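Local coordinates for protein putative poly(3-hydroxybutyrate) depolymerase LpqC (Bordetella parapertussis 12822, PDB 3D0K) that probably hydrolyses ester bonds, as a putative poly(3-hydroxybutyrate) depolymerase of the alpha/beta-hydrolase type with a serine nucleophile, at residues A[89-92]-A[93-96]. Residues are numbered along the deposited sequence; the frame is centred on the assembly and turned at random.
Sequences TFSD and EIWP
E93 opens the second half of a tight turn in which S91 bonds to both I94 and W95: an ST motif, defined by a side-chain bond from S91 OG to the N-H three residues on and a main-chain bond from S91 O to the N-H four residues on, in the loop that leads from strand 84-89 of the alpha/beta sheet to helix 97-100. The CB of E93 passes S91 OG at 4.1 Å, while its carboxylate leads away from the turn. At I94 the backbone N-H reaches the side-chain oxygen S91 OG over 3.1 Å, with an angle of 158° at the hydrogen. What brings OG there is S91's first torsion, chi1 68°, which sets it between its own backbone N and carbonyl carbon; I94 CB and CG1 then pack against the same oxygen. W95 N donates to S91 O at 2.8 Å, a shorter bond but a more bent one. The W95 indole takes the edge of F90 on one face, a T-shaped pair with planes at 81° and centroids 4.9 Å apart. F90 CD1 comes closest, 3.5 Å from W95 CE2, and F90 CB lies over the five-membered ring in a CH-pi contact. L123 of helix 122-133 touches both side chains, and W95 NE1 is satisfied by P39 O. R65 NH2 bonds to both F90 O and W95 O, linking the residue before the turn to its last residue. P96 closes the segment with its ring carbon CB 3.4 Å from D92 O.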
loop_
_atom_site.group_PDB
_atom_site.type_symbol
_atom_site.label_atom_id
_atom_site.label_comp_id
_atom_site.label_asym_id
_atom_site.label_seq_id
_atom_site.Cartn_x
_atom_site.Cartn_y
_atom_site.Cartn_z
ATOM N N THR A 89 -1.275 10.250 -4.244
ATOM C CA THR A 89 -0.347 11.070 -3.479
ATOM C C THR A 89 -1.092 12.026 -2.553
ATOM O O THR A 89 -1.857 12.858 -3.020
ATOM C CB THR A 89 0.535 11.853 -4.442
ATOM O OG1 THR A 89 1.174 10.909 -5.311
ATOM C CG2 THR A 89 1.571 12.631 -3.690
ATOM N N PHE A 90 -0.811 11.922 -1.245
ATOM C CA PHE A 90 -1.600 12.650 -0.213
ATOM C C PHE A 90 -0.675 13.635 0.467
ATOM O O PHE A 90 0.200 13.245 1.236
ATOM C CB PHE A 90 -2.224 11.635 0.792
ATOM C CG PHE A 90 -3.162 10.655 0.136
ATOM C CD1 PHE A 90 -4.484 10.988 -0.092
ATOM C CD2 PHE A 90 -2.689 9.413 -0.333
ATOM C CE1 PHE A 90 -5.330 10.101 -0.719
ATOM C CE2 PHE A 90 -3.508 8.518 -0.952
ATOM C CZ PHE A 90 -4.837 8.869 -1.185
ATOM N N SER A 91 -0.831 14.906 0.131
ATOM C CA SER A 91 0.108 15.902 0.569
ATOM C C SER A 91 -0.013 16.148 2.065
ATOM O O SER A 91 -1.071 15.939 2.638
ATOM C CB SER A 91 -0.132 17.210 -0.191
ATOM O OG SER A 91 -1.374 17.784 0.191
ATOM N N ASP A 92 1.074 16.576 2.685
ATOM C CA ASP A 92 1.049 16.960 4.096
ATOM C C ASP A 92 0.080 18.110 4.340
ATOM O O ASP A 92 -0.546 18.201 5.421
ATOM C CB ASP A 92 2.428 17.378 4.532
ATOM C CG ASP A 92 3.301 16.216 4.902
ATOM O OD1 ASP A 92 2.804 15.232 5.508
ATOM O OD2 ASP A 92 4.520 16.293 4.605
ATOM N N GLU A 93 -0.069 18.983 3.340
ATOM C CA GLU A 93 -0.930 20.141 3.515
ATOM C C GLU A 93 -2.404 19.775 3.583
ATOM O O GLU A 93 -3.107 20.280 4.425
ATOM C CB GLU A 93 -0.704 21.195 2.418
ATOM C CG GLU A 93 -0.789 22.597 2.957
ATOM C CD GLU A 93 -1.536 23.574 2.034
ATOM O OE1 GLU A 93 -1.539 23.387 0.771
ATOM O OE2 GLU A 93 -2.114 24.556 2.601
ATOM N N ILE A 94 -2.865 18.866 2.734
ATOM C CA ILE A 94 -4.296 18.511 2.701
ATOM C C ILE A 94 -4.647 17.261 3.537
ATOM O O ILE A 94 -5.805 17.099 3.993
ATOM C CB ILE A 94 -4.767 18.325 1.238
ATOM C CG1 ILE A 94 -4.472 19.598 0.443
ATOM C CG2 ILE A 94 -6.256 17.940 1.142
ATOM C CD1 ILE A 94 -4.620 19.467 -1.057
ATOM N N TRP A 95 -3.653 16.391 3.724
ATOM C CA TRP A 95 -3.832 15.140 4.489
ATOM C C TRP A 95 -2.800 15.072 5.624
ATOM O O TRP A 95 -1.914 14.223 5.627
ATOM C CB TRP A 95 -3.671 13.946 3.554
ATOM C CG TRP A 95 -4.656 13.970 2.448
ATOM C CD1 TRP A 95 -4.543 14.656 1.260
ATOM C CD2 TRP A 95 -5.905 13.274 2.395
ATOM N NE1 TRP A 95 -5.658 14.432 0.475
ATOM C CE2 TRP A 95 -6.507 13.584 1.134
ATOM C CE3 TRP A 95 -6.578 12.412 3.280
ATOM C CZ2 TRP A 95 -7.743 13.057 0.736
ATOM C CZ3 TRP A 95 -7.821 11.890 2.890
ATOM C CH2 TRP A 95 -8.398 12.232 1.629
ATOM N N PRO A 96 -2.918 15.981 6.606
ATOM C CA PRO A 96 -1.835 16.107 7.592
ATOM C C PRO A 96 -1.712 14.930 8.586
ATOM O O PRO A 96 -2.711 14.369 9.041
ATOM C CB PRO A 96 -2.189 17.428 8.324
ATOM C CG PRO A 96 -3.677 17.486 8.212
ATOM C CD PRO A 96 -4.036 16.914 6.886
#